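Local coordinates for putative chemotaxis protein (Desulfovibrio vulgaris str. Hildenborough, PDB 3H4Y), which probably acts in chemotaxis as a CheX-family phosphatase, a class that removes phosphate from the phosphorylated response regulator CheY, at residues Glu8-Phe13 against Met138-Leu143. Numbering follows the deposited sequence.
Sequences EVAKPF and MAIPFL
Val9 O lies in plane at the edge of the Phe13 ring, 3.3 Å from CD2 of Phe13; the selenium of Met138 (a selenomethionine) is a looser neighbour of the same oxygen, at 4.1 Å. That selenium reaches across from strand 137-144 and settles against the backbone of Ala10, where SE of Met138 comes to 3.7 Å from CA of Ala10. Val9 adds its CG2 methyl alongside SE, the two side chains running in opposite senses. With CG anti to the backbone N (chi1 -178°), Met138 extends from its strand toward the helix start, and a bend at chi3 (77°) turns the terminal methyl over one face of the Phe13 ring, CE of Met138 standing 3.9 Å from CG of Phe13. The selenium itself lies obliquely, 5.1 Å from the Phe13 ring centroid, in a Met-aromatic contact. Two residues on, on the same face of the strand, Ile140 inserts CD1 between two helix residues: CD1 of Ile140 is 3.8 Å from CB of Ala10, and CB of Phe13 also borders this methyl. Phe142 approaches only loosely, its CZ 4.5 Å from the carbonyl oxygen of Phe13, which accepts a hydrogen bond from Thr17 OG1. On the solvent side of the turn, Lys11 NZ bridges both Glu8 carboxylate oxygens through their syn lone pairs, the shorter bond, to Glu8 OE2, measuring 3.1 Å. Phe13 also packs on Leu107 of helix 84-109 and on Phe153 of strand 147-155. The contact thus seats the first turn of helix 10-25 on one face of the antiparallel sheet, beside helix 84-109, the layered helix-on-sheet packing of a CheC-like, CheX-type fold.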
loop_
_atom_site.group_PDB
_atom_site.type_symbol
_atom_site.label_atom_id
_atom_site.label_comp_id
_atom_site.label_asym_id
_atom_site.label_seq_id
_atom_site.Cartn_x
_atom_site.Cartn_y
_atom_site.Cartn_z
ATOM N N GLU A 8 14.474 10.667 16.065
ATOM C CA GLU A 8 15.696 10.466 15.268
ATOM C C GLU A 8 15.470 9.825 13.901
ATOM O O GLU A 8 16.141 10.219 12.938
ATOM C CB GLU A 8 16.733 9.639 16.024
ATOM C CG GLU A 8 17.488 10.437 17.069
ATOM C CD GLU A 8 18.265 11.575 16.438
ATOM O OE1 GLU A 8 19.176 11.290 15.625
ATOM O OE2 GLU A 8 17.952 12.748 16.749
ATOM N N VAL A 9 14.552 8.865 13.804
ATOM C CA VAL A 9 14.252 8.274 12.501
ATOM C C VAL A 9 13.627 9.264 11.494
ATOM O O VAL A 9 13.562 8.967 10.310
ATOM C CB VAL A 9 13.383 7.009 12.579
ATOM C CG1 VAL A 9 14.142 5.906 13.299
ATOM C CG2 VAL A 9 12.010 7.287 13.228
ATOM N N ALA A 10 13.183 10.434 11.943
ATOM C CA ALA A 10 12.647 11.416 11.010
ATOM C C ALA A 10 13.754 11.978 10.116
ATOM O O ALA A 10 13.494 12.403 9.008
ATOM C CB ALA A 10 11.946 12.545 11.751
ATOM N N LYS A 11 14.992 12.003 10.616
ATOM C CA LYS A 11 16.098 12.598 9.866
ATOM C C LYS A 11 16.314 12.056 8.460
ATOM O O LYS A 11 16.326 12.843 7.506
ATOM C CB LYS A 11 17.412 12.608 10.680
ATOM C CG LYS A 11 17.333 13.517 11.910
ATOM C CD LYS A 11 18.666 13.565 12.664
ATOM C CE LYS A 11 18.570 14.426 13.926
ATOM N NZ LYS A 11 19.783 14.275 14.801
ATOM N N PRO A 12 16.459 10.721 8.309
ATOM C CA PRO A 12 16.640 10.177 6.949
ATOM C C PRO A 12 15.425 10.443 6.029
ATOM O O PRO A 12 15.577 10.585 4.806
ATOM C CB PRO A 12 16.915 8.683 7.198
ATOM C CG PRO A 12 16.447 8.410 8.594
ATOM C CD PRO A 12 16.549 9.666 9.350
ATOM N N PHE A 13 14.224 10.493 6.600
ATOM C CA PHE A 13 13.023 10.815 5.808
ATOM C C PHE A 13 12.964 12.244 5.346
ATOM O O PHE A 13 12.558 12.521 4.206
ATOM C CB PHE A 13 11.752 10.378 6.557
ATOM C CG PHE A 13 11.543 8.900 6.499
ATOM C CD1 PHE A 13 10.965 8.315 5.372
ATOM C CD2 PHE A 13 12.007 8.065 7.520
ATOM C CE1 PHE A 13 10.836 6.952 5.278
ATOM C CE2 PHE A 13 11.866 6.692 7.423
ATOM C CZ PHE A 13 11.274 6.141 6.279
HETATM N N MSE A 138 5.104 7.009 12.600
HETATM C CA MSE A 138 5.739 8.339 12.410
HETATM C C MSE A 138 5.051 9.037 11.240
HETATM O O MSE A 138 4.793 8.423 10.188
HETATM C CB MSE A 138 7.237 8.221 12.085
HETATM C CG MSE A 138 7.989 9.568 11.929
HETATM SE SE MSE A 138 9.524 9.362 10.723
HETATM C CE MSE A 138 8.560 9.358 9.042
ATOM N N ALA A 139 4.727 10.312 11.420
ATOM C CA ALA A 139 4.236 11.133 10.335
ATOM C C ALA A 139 4.980 12.457 10.320
ATOM O O ALA A 139 5.314 13.010 11.376
ATOM C CB ALA A 139 2.770 11.374 10.466
ATOM N N ILE A 140 5.240 12.959 9.112
ATOM C CA ILE A 140 5.897 14.265 8.935
ATOM C C ILE A 140 5.115 14.983 7.845
ATOM O O ILE A 140 5.078 14.517 6.681
ATOM C CB ILE A 140 7.394 14.175 8.523
ATOM C CG1 ILE A 140 8.199 13.221 9.418
ATOM C CG2 ILE A 140 8.055 15.610 8.476
ATOM C CD1 ILE A 140 9.516 12.806 8.794
ATOM N N PRO A 141 4.453 16.083 8.221
ATOM C CA PRO A 141 3.827 16.877 7.169
ATOM C C PRO A 141 4.895 17.715 6.445
ATOM O O PRO A 141 5.882 18.144 7.049
ATOM C CB PRO A 141 2.883 17.781 7.937
ATOM C CG PRO A 141 3.564 17.994 9.288
ATOM C CD PRO A 141 4.325 16.692 9.562
ATOM N N PHE A 142 4.695 17.941 5.152
ATOM C CA PHE A 142 5.510 18.855 4.363
ATOM C C PHE A 142 4.600 19.859 3.632
ATOM O O PHE A 142 3.468 19.529 3.237
ATOM C CB PHE A 142 6.322 18.087 3.320
ATOM C CG PHE A 142 7.407 17.252 3.898
ATOM C CD1 PHE A 142 7.127 15.999 4.441
ATOM C CD2 PHE A 142 8.732 17.678 3.864
ATOM C CE1 PHE A 142 8.149 15.203 4.941
ATOM C CE2 PHE A 142 9.742 16.898 4.326
ATOM C CZ PHE A 142 9.471 15.671 4.889
ATOM N N LEU A 143 5.101 21.084 3.480
ATOM C CA LEU A 143 4.451 22.089 2.687
ATOM C C LEU A 143 5.255 22.398 1.423
ATOM O O LEU A 143 6.496 22.454 1.437
ATOM C CB LEU A 143 4.283 23.388 3.490
ATOM C CG LEU A 143 3.134 23.444 4.497
ATOM C CD1 LEU A 143 3.080 24.822 5.150
ATOM C CD2 LEU A 143 1.812 23.208 3.808
#